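PDB 4GPS: KLLA0E02245p from Kluyveromyces lactis, which removes NAD caps from RNA 5' ends, hydrolyses methylguanosine-capped RNA and degrades RNA as a 5'-3' exoribonuclease, using divalent metal ions. Local coordinates for residues 114-119 against 132-137; 158-163 against 179-184; 275-280 against 318-323. One frame throughout, in Å; residues are numbered along the deposited sequence.

Contact 1: 114-119 against 132-137; sequences PEVCTY and DSFIGI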
loop_
_atom_site.group_PDB
_atom_site.type_symbol
_atom_site.label_atom_id
_atom_site.label_comp_id
_atom_site.label_asym_id
_atom_site.label_seq_id
_atom_site.Cartn_x
_atom_site.Cartn_y
_atom_site.Cartn_z
ATOM N N PRO A 114 -18.651 6.194 -15.195
ATOM C CA PRO A 114 -19.760 5.225 -15.254
ATOM C C PRO A 114 -19.672 4.149 -16.360
ATOM O O PRO A 114 -20.042 2.993 -16.140
ATOM C CB PRO A 114 -21.009 6.120 -15.345
ATOM C CG PRO A 114 -20.492 7.408 -15.936
ATOM C CD PRO A 114 -19.135 7.584 -15.308
ATOM N N GLU A 115 -19.165 4.523 -17.530
ATOM C CA GLU A 115 -19.008 3.565 -18.622
ATOM C C GLU A 115 -18.082 2.454 -18.132
ATOM O O GLU A 115 -18.283 1.282 -18.457
ATOM C CB GLU A 115 -18.393 4.234 -19.865
ATOM C CG GLU A 115 -19.163 5.439 -20.351
ATOM C CD GLU A 115 -18.725 6.733 -19.677
ATOM O OE1 GLU A 115 -18.442 6.728 -18.461
ATOM O OE2 GLU A 115 -18.672 7.767 -20.373
ATOM N N VAL A 116 -17.073 2.848 -17.347
ATOM C CA VAL A 116 -16.119 1.917 -16.779
ATOM C C VAL A 116 -16.770 1.057 -15.664
ATOM O O VAL A 116 -16.523 -0.150 -15.591
ATOM C CB VAL A 116 -14.869 2.688 -16.233
ATOM C CG1 VAL A 116 -13.958 1.754 -15.442
ATOM C CG2 VAL A 116 -14.100 3.317 -17.389
ATOM N N CYS A 117 -17.593 1.651 -14.796
ATOM C CA CYS A 117 -18.230 0.855 -13.727
ATOM C C CYS A 117 -19.149 -0.156 -14.366
ATOM O O CYS A 117 -19.238 -1.307 -13.917
ATOM C CB CYS A 117 -19.057 1.725 -12.767
ATOM S SG CYS A 117 -18.144 3.021 -11.908
ATOM N N THR A 118 -19.844 0.289 -15.412
ATOM C CA THR A 118 -20.762 -0.571 -16.167
ATOM C C THR A 118 -19.964 -1.698 -16.869
ATOM O O THR A 118 -20.378 -2.855 -16.883
ATOM C CB THR A 118 -21.574 0.258 -17.223
ATOM O OG1 THR A 118 -22.496 1.134 -16.544
ATOM C CG2 THR A 118 -22.334 -0.675 -18.192
ATOM N N TYR A 119 -18.828 -1.354 -17.461
ATOM C CA TYR A 119 -18.016 -2.360 -18.087
ATOM C C TYR A 119 -17.606 -3.402 -17.053
ATOM O O TYR A 119 -17.590 -4.579 -17.348
ATOM C CB TYR A 119 -16.749 -1.758 -18.659
ATOM C CG TYR A 119 -15.808 -2.824 -19.178
ATOM C CD1 TYR A 119 -16.122 -3.568 -20.333
ATOM C CD2 TYR A 119 -14.609 -3.102 -18.520
ATOM C CE1 TYR A 119 -15.252 -4.564 -20.813
ATOM C CE2 TYR A 119 -13.735 -4.095 -18.995
ATOM C CZ TYR A 119 -14.066 -4.811 -20.128
ATOM O OH TYR A 119 -13.215 -5.788 -20.561
ATOM N N ASP A 132 -14.482 2.349 -27.760
ATOM C CA ASP A 132 -13.401 2.992 -28.486
ATOM C C ASP A 132 -12.882 4.241 -27.795
ATOM O O ASP A 132 -11.903 4.831 -28.258
ATOM C CB ASP A 132 -13.815 3.307 -29.923
ATOM C CG ASP A 132 -13.947 2.064 -30.777
ATOM O OD1 ASP A 132 -13.337 1.015 -30.446
ATOM O OD2 ASP A 132 -14.662 2.153 -31.798
ATOM N N SER A 133 -13.532 4.629 -26.690
ATOM C CA SER A 133 -13.127 5.782 -25.874
ATOM C C SER A 133 -12.119 5.352 -24.802
ATOM O O SER A 133 -11.630 6.181 -24.038
ATOM C CB SER A 133 -14.320 6.374 -25.149
ATOM O OG SER A 133 -15.482 6.179 -25.910
ATOM N N PHE A 134 -11.851 4.052 -24.723
ATOM C CA PHE A 134 -10.908 3.508 -23.760
ATOM C C PHE A 134 -9.932 2.538 -24.428
ATOM O O PHE A 134 -8.715 2.753 -24.436
ATOM C CB PHE A 134 -11.654 2.787 -22.636
ATOM C CG PHE A 134 -12.590 3.672 -21.864
ATOM C CD1 PHE A 134 -13.958 3.600 -22.066
ATOM C CD2 PHE A 134 -12.098 4.576 -20.914
ATOM C CE1 PHE A 134 -14.818 4.412 -21.327
ATOM C CE2 PHE A 134 -12.965 5.399 -20.167
ATOM C CZ PHE A 134 -14.314 5.315 -20.372
ATOM N N ILE A 135 -10.466 1.474 -25.005
ATOM C CA ILE A 135 -9.620 0.485 -25.656
ATOM C C ILE A 135 -9.041 1.000 -26.992
ATOM O O ILE A 135 -9.772 1.315 -27.945
ATOM C CB ILE A 135 -10.424 -0.809 -25.881
ATOM C CG1 ILE A 135 -10.952 -1.335 -24.536
ATOM C CG2 ILE A 135 -9.549 -1.851 -26.572
ATOM C CD1 ILE A 135 -9.832 -1.709 -23.534
ATOM N N GLY A 136 -7.722 1.094 -27.059
ATOM C CA GLY A 136 -7.080 1.554 -28.282
ATOM C C GLY A 136 -6.409 2.908 -28.127
ATOM O O GLY A 136 -5.646 3.353 -28.982
ATOM N N ILE A 137 -6.695 3.556 -27.013
ATOM C CA ILE A 137 -6.152 4.855 -26.714
ATOM C C ILE A 137 -4.702 4.750 -26.291
ATOM O O ILE A 137 -4.326 3.899 -25.485
ATOM C CB ILE A 137 -7.019 5.511 -25.645
ATOM C CG1 ILE A 137 -8.321 5.939 -26.322
ATOM C CG2 ILE A 137 -6.295 6.679 -24.974
ATOM C CD1 ILE A 137 -9.274 6.646 -25.416
#
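The CG2 methyl of Val116 overlaps the outer half of the Phe134 ring, sitting over one face in a CH-pi contact. CG2 of Val116 lies 4.0 Å from the centroid of the Phe134 ring, 28° off its normal. This is a peripheral element of the PD-(D/E)XK nuclease fold: the first turns of helix 114-122 rest against the loop that leaves helix 128-131. The offset brings CG2 of Val116 closest to the far rim of the ring, 3.6 Å from CZ of Phe134. Val116 keeps CG1 anti to its backbone nitrogen (chi1 171°), which places CG2 anti to the carbonyl carbon and over the aromatic face. Glu115 approaches differently. Its CB comes to the edge of the ring, near the ring plane, 3.9 Å from CE1 of Phe134, so the phenyl group is met by consecutive helix residues in two distinct ways. The carboxylate has another task: OE2 of Glu115 forms a salt bridge with Arg113. Trp125, whose ring also stacks with Tyr119, meets the Phe134 ring with the two planes nearly parallel. Leu245 and Leu246 of helix 233-246 add aliphatic contacts, and that helix also carries the metal ligand Glu243. The side chain of Val116 is about 7 Å from that of Ile294, another residue of the metal site. No hydrogen bond joins the two segments. Beyond the ring the chain reverses in a type II turn from Phe134 to Ile137. Gly136 adopts a positive phi of 112° there, a backbone conformation that a glycine readily takes up. Across the turn Ile137 N makes a weak bond to Phe134 O, 3.4 Å long.

Contact 2: 158-163 against 179-184; sequences VILKEA and VSLRHH
Leu160 drives its isobutyl group from helix 156-167 onto the backbone of Ser180, where its CD2 methyl comes within 3.5 Å of Ser180 CA. The other branch, CD1 of Leu160, lies 3.8 Å from Ser180 O, so the leucine fork spans one residue of the strand. Two torsions set this up: CG is anti to the backbone nitrogen (chi1 -171°), which extends the chain away from the helix, and chi2 of 61° spreads the methyls over the strand. Val179 and Leu181 close on the same leucine. CG1 of Val179, reaching across the leucine branch point, stands 3.8 Å from Leu160 CG. The CB of Leu181 leaves to one side of the helix, but the end of the side chain comes nearer, CD2 of Leu181 lying 4.4 Å from Leu160 CB. CB of Ser180, between them, points away from the helix, and it is the backbone that meets the leucine. OG of Ser180 donates to Leu181 O over 2.8 Å, and the same oxygen receives His184 N from the opposite face of the carbonyl plane. This double grip fixes the corner at which the strand gives way to helix 182-190. Just past it, Arg182 forms a salt bridge with the metal ligand Glu293, linking the corner to the active centre of this PD-(D/E)XK fold. Over residues 158-163 and 179-181 helix and strand run roughly antiparallel, axes at 144° and 8.8 Å apart at closest approach. No hydrogen bond crosses this apolar contact. Strand 176-181 lies between strands 210-213 and 273-285, parallel to both, and the Leu160 side chain also touches Leu211 of the first and Gln278 of the second, so helix 156-167 packs over all three strands.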
loop_
_atom_site.group_PDB
_atom_site.type_symbol
_atom_site.label_atom_id
_atom_site.label_comp_id
_atom_site.label_asym_id
_atom_site.label_seq_id
_atom_site.Cartn_x
_atom_site.Cartn_y
_atom_site.Cartn_z
ATOM N N VAL A 158 1.833 16.038 6.646
ATOM C CA VAL A 158 0.972 17.034 7.296
ATOM C C VAL A 158 -0.466 16.538 7.490
ATOM O O VAL A 158 -1.078 16.796 8.517
ATOM C CB VAL A 158 0.947 18.378 6.490
ATOM C CG1 VAL A 158 -0.188 19.288 6.977
ATOM C CG2 VAL A 158 2.272 19.079 6.654
ATOM N N ILE A 159 -1.008 15.853 6.492
ATOM C CA ILE A 159 -2.359 15.326 6.581
ATOM C C ILE A 159 -2.472 14.156 7.585
ATOM O O ILE A 159 -3.461 14.043 8.287
ATOM C CB ILE A 159 -2.843 14.882 5.192
ATOM C CG1 ILE A 159 -3.015 16.120 4.309
ATOM C CG2 ILE A 159 -4.156 14.103 5.320
ATOM C CD1 ILE A 159 -3.274 15.798 2.855
ATOM N N LEU A 160 -1.456 13.298 7.633
ATOM C CA LEU A 160 -1.415 12.163 8.545
ATOM C C LEU A 160 -1.506 12.696 9.957
ATOM O O LEU A 160 -2.234 12.147 10.779
ATOM C CB LEU A 160 -0.089 11.398 8.411
ATOM C CG LEU A 160 -0.025 10.066 9.160
ATOM C CD1 LEU A 160 -1.099 9.153 8.604
ATOM C CD2 LEU A 160 1.341 9.417 9.008
ATOM N N LYS A 161 -0.768 13.771 10.237
ATOM C CA LYS A 161 -0.793 14.341 11.566
ATOM C C LYS A 161 -2.132 14.993 11.922
ATOM O O LYS A 161 -2.493 15.061 13.090
ATOM C CB LYS A 161 0.368 15.313 11.757
ATOM C CG LYS A 161 1.737 14.655 11.728
ATOM C CD LYS A 161 2.802 15.722 11.826
ATOM C CE LYS A 161 4.201 15.135 11.944
ATOM N NZ LYS A 161 5.279 16.213 11.971
ATOM N N GLU A 162 -2.873 15.489 10.940
ATOM C CA GLU A 162 -4.189 16.051 11.254
ATOM C C GLU A 162 -5.134 14.856 11.493
ATOM O O GLU A 162 -5.981 14.883 12.374
ATOM C CB GLU A 162 -4.726 16.872 10.093
ATOM C CG GLU A 162 -3.880 18.068 9.725
ATOM C CD GLU A 162 -3.971 19.185 10.740
ATOM O OE1 GLU A 162 -5.098 19.469 11.229
ATOM O OE2 GLU A 162 -2.912 19.779 11.030
ATOM N N ALA A 163 -4.984 13.809 10.686
ATOM C CA ALA A 163 -5.798 12.629 10.843
ATOM C C ALA A 163 -5.541 12.009 12.228
ATOM O O ALA A 163 -6.470 11.545 12.867
ATOM C CB ALA A 163 -5.488 11.622 9.733
ATOM N N VAL A 179 1.555 4.832 13.341
ATOM C CA VAL A 179 0.857 5.821 12.504
ATOM C C VAL A 179 1.681 6.034 11.233
ATOM O O VAL A 179 2.833 6.418 11.306
ATOM C CB VAL A 179 0.741 7.144 13.286
ATOM C CG1 VAL A 179 -0.070 8.185 12.508
ATOM C CG2 VAL A 179 0.101 6.847 14.648
ATOM N N SER A 180 1.103 5.828 10.058
ATOM C CA SER A 180 1.933 5.937 8.873
ATOM C C SER A 180 1.202 6.041 7.532
ATOM O O SER A 180 0.026 5.702 7.443
ATOM C CB SER A 180 2.849 4.693 8.869
ATOM O OG SER A 180 3.589 4.564 7.678
ATOM N N LEU A 181 1.890 6.526 6.490
ATOM C CA LEU A 181 1.292 6.517 5.158
ATOM C C LEU A 181 1.381 5.032 4.747
ATOM O O LEU A 181 2.314 4.321 5.159
ATOM C CB LEU A 181 2.108 7.344 4.189
ATOM C CG LEU A 181 2.238 8.790 4.637
ATOM C CD1 LEU A 181 3.326 9.485 3.800
ATOM C CD2 LEU A 181 0.860 9.470 4.539
ATOM N N ARG A 182 0.417 4.555 3.962
ATOM C CA ARG A 182 0.410 3.166 3.533
ATOM C C ARG A 182 1.714 2.718 2.844
ATOM O O ARG A 182 2.185 1.603 3.050
ATOM C CB ARG A 182 -0.763 2.915 2.595
ATOM C CG ARG A 182 -0.857 1.471 2.171
ATOM C CD ARG A 182 -2.135 1.201 1.428
ATOM N NE ARG A 182 -2.164 2.047 0.261
ATOM C CZ ARG A 182 -3.098 1.967 -0.665
ATOM N NH1 ARG A 182 -4.064 1.068 -0.550
ATOM N NH2 ARG A 182 -3.076 2.799 -1.691
ATOM N N HIS A 183 2.287 3.592 2.026
ATOM C CA HIS A 183 3.523 3.306 1.306
ATOM C C HIS A 183 4.610 2.705 2.206
ATOM O O HIS A 183 5.290 1.765 1.809
ATOM C CB HIS A 183 4.059 4.595 0.649
ATOM C CG HIS A 183 5.005 4.340 -0.475
ATOM N ND1 HIS A 183 4.580 4.097 -1.766
ATOM C CD2 HIS A 183 6.355 4.196 -0.493
ATOM C CE1 HIS A 183 5.623 3.811 -2.530
ATOM N NE2 HIS A 183 6.713 3.862 -1.783
ATOM N N HIS A 184 4.792 3.241 3.410
ATOM C CA HIS A 184 5.839 2.717 4.289
ATOM C C HIS A 184 5.497 1.396 4.929
ATOM O O HIS A 184 6.408 0.642 5.269
ATOM C CB HIS A 184 6.216 3.710 5.378
ATOM C CG HIS A 184 6.644 5.033 4.847
ATOM N ND1 HIS A 184 7.504 5.155 3.775
ATOM C CD2 HIS A 184 6.279 6.291 5.187
ATOM C CE1 HIS A 184 7.643 6.433 3.471
ATOM N NE2 HIS A 184 6.910 7.142 4.312
#

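Contact 3: 275-280 against 318-323; sequences LLIQAE and TNLLPK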
loop_
_atom_site.group_PDB
_atom_site.type_symbol
_atom_site.label_atom_id
_atom_site.label_comp_id
_atom_site.label_asym_id
_atom_site.label_seq_id
_atom_site.Cartn_x
_atom_site.Cartn_y
_atom_site.Cartn_z
ATOM N N LEU A 275 -2.643 -0.316 13.794
ATOM C CA LEU A 275 -2.084 0.512 12.745
ATOM C C LEU A 275 -3.099 1.588 12.339
ATOM O O LEU A 275 -4.283 1.291 12.176
ATOM C CB LEU A 275 -1.769 -0.322 11.506
ATOM C CG LEU A 275 -0.625 -1.317 11.458
ATOM C CD1 LEU A 275 -0.241 -1.486 9.971
ATOM C CD2 LEU A 275 0.563 -0.835 12.283
ATOM N N LEU A 276 -2.653 2.836 12.193
ATOM C CA LEU A 276 -3.540 3.916 11.741
ATOM C C LEU A 276 -2.799 4.341 10.469
ATOM O O LEU A 276 -1.726 4.917 10.535
ATOM C CB LEU A 276 -3.586 5.059 12.749
ATOM C CG LEU A 276 -4.443 6.225 12.285
ATOM C CD1 LEU A 276 -5.911 5.855 12.298
ATOM C CD2 LEU A 276 -4.220 7.386 13.218
ATOM N N ILE A 277 -3.402 4.051 9.328
ATOM C CA ILE A 277 -2.822 4.253 8.029
ATOM C C ILE A 277 -3.549 5.240 7.141
ATOM O O ILE A 277 -4.795 5.287 7.125
ATOM C CB ILE A 277 -2.800 2.878 7.288
ATOM C CG1 ILE A 277 -1.814 1.947 7.957
ATOM C CG2 ILE A 277 -2.467 3.024 5.836
ATOM C CD1 ILE A 277 -2.040 0.486 7.546
ATOM N N GLN A 278 -2.756 5.985 6.367
ATOM C CA GLN A 278 -3.281 6.941 5.393
ATOM C C GLN A 278 -3.033 6.403 3.965
ATOM O O GLN A 278 -1.896 6.092 3.603
ATOM C CB GLN A 278 -2.613 8.304 5.551
ATOM C CG GLN A 278 -3.144 9.339 4.562
ATOM C CD GLN A 278 -2.485 10.717 4.736
ATOM O OE1 GLN A 278 -1.911 11.276 3.785
ATOM N NE2 GLN A 278 -2.576 11.269 5.945
ATOM N N ALA A 279 -4.088 6.278 3.160
ATOM C CA ALA A 279 -3.925 5.766 1.797
ATOM C C ALA A 279 -4.599 6.662 0.791
ATOM O O ALA A 279 -5.701 7.148 1.016
ATOM C CB ALA A 279 -4.516 4.342 1.686
ATOM N N GLU A 280 -3.938 6.894 -0.324
ATOM C CA GLU A 280 -4.551 7.704 -1.350
ATOM C C GLU A 280 -5.368 6.730 -2.196
ATOM O O GLU A 280 -4.844 5.680 -2.612
ATOM C CB GLU A 280 -3.490 8.395 -2.209
ATOM C CG GLU A 280 -4.043 8.835 -3.571
ATOM C CD GLU A 280 -3.048 9.631 -4.407
ATOM O OE1 GLU A 280 -3.437 10.060 -5.524
ATOM O OE2 GLU A 280 -1.894 9.826 -3.941
ATOM N N THR A 318 -3.928 -3.571 -1.427
ATOM C CA THR A 318 -5.362 -3.573 -1.213
ATOM C C THR A 318 -5.735 -4.341 0.035
ATOM O O THR A 318 -6.699 -3.984 0.728
ATOM C CB THR A 318 -6.136 -4.116 -2.420
ATOM O OG1 THR A 318 -5.588 -5.357 -2.832
ATOM C CG2 THR A 318 -6.065 -3.111 -3.581
ATOM N N ASN A 319 -4.945 -5.358 0.367
ATOM C CA ASN A 319 -5.253 -6.131 1.559
ATOM C C ASN A 319 -5.171 -5.331 2.855
ATOM O O ASN A 319 -5.778 -5.713 3.841
ATOM C CB ASN A 319 -4.360 -7.355 1.672
ATOM C CG ASN A 319 -4.941 -8.383 2.598
ATOM O OD1 ASN A 319 -4.480 -8.562 3.701
ATOM N ND2 ASN A 319 -5.994 -9.041 2.152
ATOM N N LEU A 320 -4.417 -4.232 2.865
ATOM C CA LEU A 320 -4.327 -3.389 4.069
ATOM C C LEU A 320 -5.584 -2.507 4.273
ATOM O O LEU A 320 -5.717 -1.808 5.285
ATOM C CB LEU A 320 -3.083 -2.482 4.001
ATOM C CG LEU A 320 -1.728 -3.119 4.278
ATOM C CD1 LEU A 320 -0.734 -2.205 3.698
ATOM C CD2 LEU A 320 -1.480 -3.359 5.790
ATOM N N LEU A 321 -6.499 -2.525 3.319
ATOM C CA LEU A 321 -7.719 -1.724 3.432
ATOM C C LEU A 321 -8.927 -2.587 3.760
ATOM O O LEU A 321 -8.920 -3.809 3.570
ATOM C CB LEU A 321 -8.012 -0.993 2.121
ATOM C CG LEU A 321 -6.855 -0.164 1.577
ATOM C CD1 LEU A 321 -7.217 0.352 0.203
ATOM C CD2 LEU A 321 -6.568 0.976 2.531
ATOM N N PRO A 322 -9.980 -1.958 4.275
ATOM C CA PRO A 322 -11.229 -2.638 4.630
ATOM C C PRO A 322 -11.926 -3.220 3.371
ATOM O O PRO A 322 -12.218 -4.413 3.306
ATOM C CB PRO A 322 -12.055 -1.525 5.249
ATOM C CG PRO A 322 -11.034 -0.594 5.801
ATOM C CD PRO A 322 -9.941 -0.585 4.810
ATOM N N LYS A 323 -12.179 -2.370 2.378
ATOM C CA LYS A 323 -12.883 -2.767 1.144
ATOM C C LYS A 323 -12.131 -2.098 0.008
ATOM O O LYS A 323 -11.858 -0.910 0.083
ATOM C CB LYS A 323 -14.328 -2.210 1.128
ATOM C CG LYS A 323 -14.367 -0.630 0.851
ATOM C CD LYS A 323 -15.747 0.106 0.958
ATOM C CE LYS A 323 -15.564 1.648 0.766
ATOM N NZ LYS A 323 -16.836 2.474 0.722
#
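Leu320 and Ile277 meet through their outermost methyls, CD2 of Leu320 lying 4.3 Å from CD1 of Ile277. Both side chains set out toward the opposing segment, and this pair buries much of the surface between the strand and the loop that follows helix 305-319. Leu321 makes the second contact, reaching 4.0 Å from its CD2 to Ala279 CB. Its bond from CA leads past the strand rather than at it, but with CG anti to the carbonyl carbon (chi1 -53°) and an extended chi2 the far methyl is brought back to the alanine. The backbone bond from Leu321 N to Thr318 O, 3.0 Å long, closes the turn that carries the two leucines. The strand belongs to the catalytic core of the PD-(D/E)XK nuclease fold: farther along it stands the metal ligand Asp282, while the adjoining strand 290-297 supplies the metal-binding Glu293 and Ile294 and, probably, Lys295 for substrate. The side chain of Leu321 comes about 3 Å from that of Glu293, so this apolar patch lies directly beside the metal site. Arg182 touches Ile277, Ala279 and Leu321 from helix 182-190. Glu280, probably a substrate-binding residue, follows Ala279, whose side chain is about 4 Å from a bound citrate, probably from the crystallisation liquor.

How the contacts relate
All three contacts bury mainly apolar side chains and have no hydrogen bonds between their paired segments, but they differ in place. Contact 1, though buried, is peripheral, its centre about 26 Å from that of the chain, and is the aromatic one, with a phenyl ring at its heart. Contacts 2 and 3 are aliphatic and belong to the core, their centres about 11 Å apart. Their strands, 176-181 and 273-285, are parallel neighbours, and probable backbone hydrogen bonds join them directly: Arg182 N to Gln278 O at 2.8 Å and Gln278 N to Ser180 O at 3.0 Å. Contact 2 packs a helix on the strands; contact 3 adds the loop after a helix, beside the metal site.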